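Local coordinates for protein lysyl oxidase (Pichia pastoris, PDB 1W7C) that probably catalyses the oxidative deamination of primary amines, including lysine side chains, using a copper ion and a topaquinone made from one of its own tyrosines, at residues Y373-T378 with S398-E403; Y440-K445 with H490-K495. One frame throughout, in Å; residues are numbered along the deposited sequence.

In the fold
Both contacts lie in the enzyme domain of the copper amine oxidase fold, with centres about 17 Å apart and nearest atoms about 4 Å apart. Strand 418-433 runs between them and pairs with strand 391-405 of interaction 1 and strand 440-446 of interaction 2. Its R430 pairs by backbone hydrogen bonds with C400, and R430 NE is hydrogen-bonded to N441 OD1. Interaction 2 reaches the active site: H490 binds the copper ion with H488 and H654, and Y440 lies about 4 Å, side chain to side chain, from D358, the predicted proton acceptor. Interaction 1 lies away from the copper and calcium sites. The second subunit is near both, its R412 at D374 and its D407 at K445.

Interaction 1: residues Y373-T378 with S398-E403; sequences YDCPST and SYCVFE. Unlike the reference sequence in segment 373-378: S377 (reference Ala).
C375 and T378 of the loop 373-378 lie alongside C400 and F402 of strand 398-403, the CA atoms of T378 and F402 coming within 6.3 Å. The covalent link is a disulfide, with C375 SG 2.1 Å from C400 SG. Its chi3 of -83° makes it left-handed. On C400 the sulfur stands between the backbone N and the carbonyl carbon (chi1 72°), which turns it toward C375. F402 has a similar first torsion, and P376 lies over one face of its ring. P376 CD sits 3.5 Å from the ring centroid of F402, only 2° off the normal. This is a CH-pi contact. P376 CG rests beside it, 3.6 Å from F402 CD2. Replacing F402 by alanine would remove the ring and would probably leave P376 without the face it lies on, opening a gap beside the disulfide. Further along, two waters join the segments. One donates to T378 O and accepts from E403 N. The other accepts from T378 OG1 at 2.8 Å and donates to E403 O. Beyond the segments, E403 pairs with R292, and S398 and Y399 form a classic beta bulge opposite F382. The arrangement is a disulfide-tethered loop, with a proline-aromatic CH-pi contact beside the disulfide, on a strand of the copper amine oxidase beta-sandwich.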
ATOM      1  N   TYR A 373     -16.346  11.498 -10.788  1.00 17.00           N
ATOM      2  CA  TYR A 373     -14.936  11.377 -11.096  1.00 17.14           C
ATOM      3  C   TYR A 373     -14.080  11.418  -9.836  1.00 16.37           C
ATOM      4  O   TYR A 373     -13.251  10.550  -9.588  1.00 18.59           O
ATOM      5  CB  TYR A 373     -14.520  12.482 -12.064  1.00 18.29           C
ATOM      6  CG  TYR A 373     -15.060  12.251 -13.462  1.00 18.15           C
ATOM      7  CD1 TYR A 373     -16.341  12.640 -13.810  1.00 19.28           C
ATOM      8  CD2 TYR A 373     -14.299  11.576 -14.415  1.00 19.63           C
ATOM      9  CE1 TYR A 373     -16.835  12.380 -15.070  1.00 22.81           C
ATOM     10  CE2 TYR A 373     -14.788  11.325 -15.699  1.00 18.86           C
ATOM     11  CZ  TYR A 373     -16.064  11.726 -16.005  1.00 23.13           C
ATOM     12  OH  TYR A 373     -16.610  11.550 -17.253  1.00 55.42           O
ATOM     13  N   ASP A 374     -14.278  12.445  -9.027  1.00 15.86           N
ATOM     14  CA  ASP A 374     -13.548  12.548  -7.776  1.00 15.57           C
ATOM     15  C   ASP A 374     -14.020  11.524  -6.739  1.00 14.98           C
ATOM     16  O   ASP A 374     -13.213  11.099  -5.903  1.00 15.72           O
ATOM     17  CB  ASP A 374     -13.623  13.947  -7.172  1.00 16.94           C
ATOM     18  CG  ASP A 374     -12.724  14.953  -7.850  1.00 15.52           C
ATOM     19  OD1 ASP A 374     -11.709  14.588  -8.491  1.00 16.04           O
ATOM     20  OD2 ASP A 374     -13.011  16.174  -7.764  1.00 16.06           O
ATOM     21  N   CYS A 375     -15.303  11.212  -6.762  1.00 17.44           N
ATOM     22  CA  CYS A 375     -15.924  10.184  -5.938  1.00 17.26           C
ATOM     23  C   CYS A 375     -16.817   9.364  -6.832  1.00 16.38           C
ATOM     24  O   CYS A 375     -17.355   9.884  -7.849  1.00 18.29           O
ATOM     25  CB  CYS A 375     -16.775  10.810  -4.815  1.00 19.90           C
ATOM     26  SG  CYS A 375     -15.844  11.914  -3.713  1.00 19.56           S
ATOM     27  N   PRO A 376     -17.068   8.107  -6.498  1.00 16.74           N
ATOM     28  CA  PRO A 376     -18.058   7.337  -7.268  1.00 18.69           C
ATOM     29  C   PRO A 376     -19.440   7.970  -7.252  1.00 15.86           C
ATOM     30  O   PRO A 376     -19.827   8.764  -6.388  1.00 17.52           O
ATOM     31  CB  PRO A 376     -18.062   5.962  -6.570  1.00 19.73           C
ATOM     32  CG  PRO A 376     -16.765   5.912  -5.818  1.00 27.63           C
ATOM     33  CD  PRO A 376     -16.485   7.303  -5.415  1.00 19.55           C
ATOM     34  N   SER A 377     -20.202   7.608  -8.268  1.00 17.83           N
ATOM     35  CA  SER A 377     -21.543   8.137  -8.479  1.00 17.55           C
ATOM     36  C   SER A 377     -22.526   7.796  -7.326  1.00 20.25           C
ATOM     37  O   SER A 377     -23.514   8.496  -7.128  1.00 22.02           O
ATOM     38  CB  SER A 377     -22.092   7.652  -9.827  0.60 18.86           C
ATOM     39  OG  SER A 377     -21.284   8.139 -10.900  0.60 22.78           O
ATOM     40  N   THR A 378     -22.187   6.785  -6.522  1.00 17.81           N
ATOM     41  CA  THR A 378     -23.005   6.383  -5.369  1.00 17.69           C
ATOM     42  C   THR A 378     -22.687   7.216  -4.121  1.00 16.95           C
ATOM     43  O   THR A 378     -23.283   6.993  -3.063  1.00 17.80           O
ATOM     44  CB  THR A 378     -22.726   4.944  -5.007  1.00 17.97           C
ATOM     45  OG1 THR A 378     -21.304   4.798  -4.850  1.00 18.59           O
ATOM     46  CG2 THR A 378     -23.146   3.974  -6.093  1.00 20.61           C
ATOM     47  N   SER A 398     -18.259  19.476  -0.518  1.00 15.94           N
ATOM     48  CA  SER A 398     -16.997  19.667   0.175  1.00 16.39           C
ATOM     49  C   SER A 398     -16.299  18.353   0.564  1.00 14.47           C
ATOM     50  O   SER A 398     -15.080  18.254   0.474  1.00 16.21           O
ATOM     51  CB  SER A 398     -17.242  20.503   1.439  0.55 22.69           C
ATOM     52  OG  SER A 398     -16.061  20.696   2.171  0.55 19.20           O
ATOM     53  N   TYR A 399     -17.076  17.383   1.004  1.00 14.76           N
ATOM     54  CA  TYR A 399     -16.575  16.043   1.212  1.00 14.35           C
ATOM     55  C   TYR A 399     -17.618  15.056   0.784  1.00 13.99           C
ATOM     56  O   TYR A 399     -18.787  15.393   0.662  1.00 16.47           O
ATOM     57  CB  TYR A 399     -16.067  15.815   2.639  1.00 13.71           C
ATOM     58  CG  TYR A 399     -17.107  15.828   3.749  1.00 14.59           C
ATOM     59  CD1 TYR A 399     -17.703  14.662   4.171  1.00 15.82           C
ATOM     60  CD2 TYR A 399     -17.433  16.989   4.404  1.00 15.28           C
ATOM     61  CE1 TYR A 399     -18.592  14.648   5.237  1.00 15.49           C
ATOM     62  CE2 TYR A 399     -18.323  16.996   5.481  1.00 15.79           C
ATOM     63  CZ  TYR A 399     -18.905  15.816   5.891  1.00 15.12           C
ATOM     64  OH  TYR A 399     -19.787  15.792   6.948  1.00 15.74           O
ATOM     65  N   CYS A 400     -17.187  13.837   0.488  1.00 14.63           N
ATOM     66  CA  CYS A 400     -18.107  12.793   0.061  1.00 15.43           C
ATOM     67  C   CYS A 400     -17.934  11.557   0.912  1.00 14.54           C
ATOM     68  O   CYS A 400     -16.853  11.320   1.494  1.00 15.43           O
ATOM     69  CB  CYS A 400     -17.932  12.423  -1.429  1.00 15.89           C
ATOM     70  SG  CYS A 400     -16.394  11.497  -1.751  1.00 16.28           S
ATOM     71  N   VAL A 401     -19.009  10.777   0.963  1.00 15.17           N
ATOM     72  CA  VAL A 401     -19.072   9.532   1.676  1.00 14.21           C
ATOM     73  C   VAL A 401     -19.598   8.457   0.749  1.00 15.62           C
ATOM     74  O   VAL A 401     -20.616   8.654   0.096  1.00 15.08           O
ATOM     75  CB  VAL A 401     -20.002   9.684   2.895  1.00 16.07           C
ATOM     76  CG1 VAL A 401     -20.089   8.361   3.683  1.00 16.79           C
ATOM     77  CG2 VAL A 401     -19.535  10.871   3.794  1.00 19.20           C
ATOM     78  N   PHE A 402     -18.906   7.333   0.645  1.00 14.42           N
ATOM     79  CA  PHE A 402     -19.326   6.253  -0.220  1.00 14.32           C
ATOM     80  C   PHE A 402     -18.890   4.901   0.297  1.00 13.36           C
ATOM     81  O   PHE A 402     -17.885   4.777   1.009  1.00 14.50           O
ATOM     82  CB  PHE A 402     -18.857   6.433  -1.683  1.00 14.04           C
ATOM     83  CG  PHE A 402     -17.353   6.420  -1.870  1.00 13.68           C
ATOM     84  CD1 PHE A 402     -16.623   7.582  -1.719  1.00 15.12           C
ATOM     85  CD2 PHE A 402     -16.696   5.252  -2.243  1.00 15.34           C
ATOM     86  CE1 PHE A 402     -15.247   7.598  -1.918  1.00 15.18           C
ATOM     87  CE2 PHE A 402     -15.313   5.260  -2.449  1.00 16.28           C
ATOM     88  CZ  PHE A 402     -14.598   6.429  -2.287  1.00 15.31           C
ATOM     89  N   GLU A 403     -19.666   3.883  -0.062  1.00 13.87           N
ATOM     90  CA  GLU A 403     -19.304   2.509   0.221  1.00 13.70           C
ATOM     91  C   GLU A 403     -18.639   1.894  -1.011  1.00 14.29           C
ATOM     92  O   GLU A 403     -19.186   1.869  -2.096  1.00 17.95           O
ATOM     93  CB  GLU A 403     -20.519   1.691   0.626  1.00 14.17           C
ATOM     94  CG  GLU A 403     -20.103   0.324   1.187  1.00 14.64           C
ATOM     95  CD  GLU A 403     -21.273  -0.515   1.682  1.00 14.41           C
ATOM     96  OE1 GLU A 403     -22.356  -0.502   1.047  1.00 16.29           O
ATOM     97  OE2 GLU A 403     -21.073  -1.221   2.701  1.00 15.70           O
TER
HETATM   98  O   HOH W   1     -22.396   5.110  -1.010  1.00 17.69           O
HETATM   99  O   HOH W   2     -21.443   2.384  -3.496  1.00 20.97           O

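Interaction 2: residues Y440-K445 with H490-K495; sequences YNFLYK and HVLNYK. With CU (copper (II) ion), chain C.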
ATOM      1  N   TYR A 440      -4.377  17.481  -3.477  0.60 12.11           N
ATOM      2  CA  TYR A 440      -4.202  16.470  -2.439  0.60 17.02           C
ATOM      3  C   TYR A 440      -5.520  15.761  -2.199  0.60 12.86           C
ATOM      4  O   TYR A 440      -6.550  16.384  -1.958  0.60 14.98           O
ATOM      5  CB  TYR A 440      -3.745  17.107  -1.135  0.60 12.68           C
ATOM      6  CG  TYR A 440      -2.375  17.694  -1.232  0.60 24.57           C
ATOM      7  CD1 TYR A 440      -1.265  16.873  -1.199  0.60 25.95           C
ATOM      8  CD2 TYR A 440      -2.175  19.071  -1.345  0.60 20.20           C
ATOM      9  CE1 TYR A 440       0.033  17.390  -1.280  0.60 30.50           C
ATOM     10  CE2 TYR A 440      -0.865  19.605  -1.421  0.60 34.99           C
ATOM     11  CZ  TYR A 440       0.232  18.754  -1.383  0.60 28.80           C
ATOM     12  OH  TYR A 440       1.504  19.255  -1.482  0.60 43.79           O
ATOM     13  N   ASN A 441      -5.464  14.440  -2.254  0.60 11.41           N
ATOM     14  CA  ASN A 441      -6.629  13.587  -2.197  0.60 13.32           C
ATOM     15  C   ASN A 441      -6.550  12.799  -0.904  0.60 13.69           C
ATOM     16  O   ASN A 441      -5.649  11.962  -0.743  0.60 13.39           O
ATOM     17  CB  ASN A 441      -6.601  12.694  -3.438  0.60 14.07           C
ATOM     18  CG  ASN A 441      -7.828  11.844  -3.584  1.00 14.46           C
ATOM     19  OD1 ASN A 441      -8.511  11.530  -2.592  1.00 15.41           O
ATOM     20  ND2 ASN A 441      -8.136  11.482  -4.837  1.00 14.97           N
ATOM     21  N   PHE A 442      -7.472  13.081   0.023  0.60 12.55           N
ATOM     22  CA  PHE A 442      -7.461  12.499   1.371  0.60 12.77           C
ATOM     23  C   PHE A 442      -8.567  11.471   1.467  1.00 12.49           C
ATOM     24  O   PHE A 442      -9.712  11.757   1.095  1.00 15.07           O
ATOM     25  CB  PHE A 442      -7.701  13.572   2.430  1.00 13.71           C
ATOM     26  CG  PHE A 442      -6.665  14.683   2.438  1.00 12.94           C
ATOM     27  CD1 PHE A 442      -6.998  15.912   1.884  1.00 15.09           C
ATOM     28  CD2 PHE A 442      -5.407  14.521   2.975  1.00 13.95           C
ATOM     29  CE1 PHE A 442      -6.075  16.941   1.879  1.00 15.34           C
ATOM     30  CE2 PHE A 442      -4.510  15.541   2.969  1.00 15.19           C
ATOM     31  CZ  PHE A 442      -4.841  16.749   2.411  1.00 16.78           C
ATOM     32  N   LEU A 443      -8.241  10.279   1.959  1.00 13.18           N
ATOM     33  CA  LEU A 443      -9.214   9.203   2.079  1.00 13.82           C
ATOM     34  C   LEU A 443      -9.095   8.562   3.464  1.00 11.75           C
ATOM     35  O   LEU A 443      -8.013   8.309   3.947  1.00 13.58           O
ATOM     36  CB  LEU A 443      -8.993   8.166   0.974  1.00 13.61           C
ATOM     37  CG  LEU A 443     -10.010   7.053   0.903  1.00 13.04           C
ATOM     38  CD1 LEU A 443     -11.378   7.564   0.503  1.00 15.93           C
ATOM     39  CD2 LEU A 443      -9.554   5.992  -0.068  1.00 14.64           C
ATOM     40  N   TYR A 444     -10.254   8.271   4.046  1.00 11.54           N
ATOM     41  CA  TYR A 444     -10.416   7.568   5.301  1.00 12.62           C
ATOM     42  C   TYR A 444     -11.327   6.370   4.976  1.00 12.36           C
ATOM     43  O   TYR A 444     -12.467   6.559   4.560  1.00 13.42           O
ATOM     44  CB  TYR A 444     -11.020   8.502   6.362  1.00 12.87           C
ATOM     45  CG  TYR A 444     -10.171   9.686   6.633  1.00 11.97           C
ATOM     46  CD1 TYR A 444     -10.205  10.806   5.824  1.00 13.10           C
ATOM     47  CD2 TYR A 444      -9.269   9.687   7.693  1.00 11.68           C
ATOM     48  CE1 TYR A 444      -9.324  11.887   6.025  1.00 13.25           C
ATOM     49  CE2 TYR A 444      -8.412  10.757   7.903  1.00 13.54           C
ATOM     50  CZ  TYR A 444      -8.466  11.866   7.108  1.00 13.03           C
ATOM     51  OH  TYR A 444      -7.601  12.909   7.383  1.00 14.18           O
ATOM     52  N   LYS A 445     -10.803   5.151   5.191  1.00 13.05           N
ATOM     53  CA  LYS A 445     -11.440   3.920   4.743  1.00 12.93           C
ATOM     54  C   LYS A 445     -11.624   2.995   5.943  1.00 12.26           C
ATOM     55  O   LYS A 445     -10.649   2.632   6.619  1.00 13.79           O
ATOM     56  CB  LYS A 445     -10.525   3.285   3.698  1.00 13.53           C
ATOM     57  CG  LYS A 445     -11.111   1.991   3.121  1.00 13.60           C
ATOM     58  CD  LYS A 445     -10.119   1.272   2.190  1.00 14.95           C
ATOM     59  CE  LYS A 445      -9.894   2.023   0.856  1.00 14.84           C
ATOM     60  NZ  LYS A 445     -11.089   2.135  -0.008  1.00 14.58           N
ATOM     61  N   HIS A 490       7.263  16.000   0.504  1.00 13.70           N
ATOM     62  CA  HIS A 490       5.931  16.210   1.064  1.00 13.70           C
ATOM     63  C   HIS A 490       5.914  15.478   2.407  1.00 14.35           C
ATOM     64  O   HIS A 490       6.278  14.303   2.447  1.00 15.52           O
ATOM     65  CB  HIS A 490       4.860  15.579   0.199  1.00 15.01           C
ATOM     66  CG  HIS A 490       4.760  16.151  -1.176  1.00 16.88           C
ATOM     67  ND1 HIS A 490       3.965  17.234  -1.478  1.00 19.23           N
ATOM     68  CD2 HIS A 490       5.273  15.712  -2.357  1.00 19.04           C
ATOM     69  CE1 HIS A 490       4.023  17.463  -2.778  1.00 19.91           C
ATOM     70  NE2 HIS A 490       4.821  16.558  -3.333  1.00 20.25           N
ATOM     71  N   VAL A 491       5.474  16.129   3.482  1.00 12.64           N
ATOM     72  CA  VAL A 491       5.282  15.450   4.759  1.00 13.05           C
ATOM     73  C   VAL A 491       3.992  15.955   5.387  1.00 13.35           C
ATOM     74  O   VAL A 491       3.710  17.165   5.347  1.00 13.72           O
ATOM     75  CB  VAL A 491       6.467  15.574   5.746  1.00 13.83           C
ATOM     76  CG1 VAL A 491       6.394  14.458   6.794  1.00 15.04           C
ATOM     77  CG2 VAL A 491       7.803  15.548   5.035  1.00 15.20           C
ATOM     78  N   LEU A 492       3.193  15.053   5.918  1.00 12.17           N
ATOM     79  CA  LEU A 492       1.851  15.336   6.468  1.00 12.80           C
ATOM     80  C   LEU A 492       1.844  14.784   7.895  1.00 12.60           C
ATOM     81  O   LEU A 492       2.280  13.657   8.103  1.00 14.22           O
ATOM     82  CB  LEU A 492       0.724  14.636   5.675  1.00 15.79           C
ATOM     83  CG  LEU A 492       0.447  15.106   4.280  1.00 18.85           C
ATOM     84  CD1 LEU A 492       1.404  14.475   3.299  1.00 20.88           C
ATOM     85  CD2 LEU A 492      -1.004  14.795   3.886  1.00 24.56           C
ATOM     86  N   ASN A 493       1.301  15.541   8.842  1.00 12.94           N
ATOM     87  CA  ASN A 493       1.172  15.136  10.240  1.00 12.22           C
ATOM     88  C   ASN A 493      -0.291  14.899  10.560  1.00 12.05           C
ATOM     89  O   ASN A 493      -1.132  15.748  10.271  1.00 13.24           O
ATOM     90  CB  ASN A 493       1.717  16.218  11.171  1.00 12.28           C
ATOM     91  CG  ASN A 493       1.781  15.781  12.598  1.00 13.91           C
ATOM     92  OD1 ASN A 493       1.072  16.328  13.447  1.00 13.65           O
ATOM     93  ND2 ASN A 493       2.676  14.823  12.910  1.00 13.86           N
ATOM     94  N   TYR A 494      -0.568  13.755  11.190  1.00 12.40           N
ATOM     95  CA  TYR A 494      -1.894  13.445  11.702  1.00 12.07           C
ATOM     96  C   TYR A 494      -1.859  13.290  13.222  1.00 12.74           C
ATOM     97  O   TYR A 494      -1.052  12.569  13.779  1.00 13.03           O
ATOM     98  CB  TYR A 494      -2.396  12.139  11.102  1.00 13.41           C
ATOM     99  CG  TYR A 494      -2.682  12.177   9.606  1.00 12.35           C
ATOM    100  CD1 TYR A 494      -1.641  12.024   8.701  1.00 12.97           C
ATOM    101  CD2 TYR A 494      -3.953  12.345   9.115  1.00 13.61           C
ATOM    102  CE1 TYR A 494      -1.890  12.074   7.333  1.00 13.75           C
ATOM    103  CE2 TYR A 494      -4.210  12.381   7.785  1.00 13.31           C
ATOM    104  CZ  TYR A 494      -3.166  12.235   6.890  1.00 13.41           C
ATOM    105  OH  TYR A 494      -3.421  12.231   5.532  1.00 15.97           O
ATOM    106  N   LYS A 495      -2.796  13.955  13.888  1.00 12.64           N
ATOM    107  CA  LYS A 495      -3.033  13.752  15.311  1.00 12.16           C
ATOM    108  C   LYS A 495      -3.976  12.565  15.457  1.00 11.95           C
ATOM    109  O   LYS A 495      -5.121  12.618  14.979  1.00 13.51           O
ATOM    110  CB  LYS A 495      -3.642  15.001  15.929  1.00 13.15           C
ATOM    111  CG  LYS A 495      -3.771  14.946  17.427  1.00 14.15           C
ATOM    112  CD  LYS A 495      -4.516  16.182  17.928  1.00 15.35           C
ATOM    113  CE  LYS A 495      -4.576  16.263  19.464  1.00 15.04           C
ATOM    114  NZ  LYS A 495      -5.447  17.426  19.860  1.00 14.67           N
TER
HETATM  115 CU    CU C 801       5.537  16.484  -5.218  1.00 20.69          CU
HETATM  116  O   HOH W   3       2.882  18.308   0.837  1.00 24.92           O
HETATM  117  O   HOH W   4       4.389  17.981  -6.363  1.00 33.71           O
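H490 and Y440 meet at the copper end of this contact, between strands 440-445 and 490-495, whose axes pass 12.0 Å apart at 33°. The CB of H490 points toward the other strand, and its CG lies beside the backbone N, anti to the carbonyl carbon (chi1 -63°). The ring turn (chi2 -89°) faces ND1 to Y440 and NE2 to the copper. ND1 donates to water 3 at 2.8 Å. The same water lies 2.9 Å from Y440 OH and so bridges the two side chains. The neighbouring CE1 lies 3.4 Å from Y440 OH. At the tip, NE2 binds the copper ion at 2.0 Å, and water 4 is another ligand. CD2 and CE1 flank NE2, each 3.0 Å from the copper. The two rings are oblique.

Away from the metal the packing is mostly apolar, with tyrosine hydroxyls laid against ring edges. L492 CD2 comes to the edge of the F442 ring, 3.7 Å from CE2. Y494 is met at its own edge by Y444 OH, 3.5 Å from Y494 CE2. F442 also stacks on F431, while L492 and Y494 lean on strand 452-458.

The chemistry is that of a metal ligand with a second shell. With NE2 on the copper and ND1 bound to a water shared with Y440, the rotation of the imidazole is likely to be fixed from both sides.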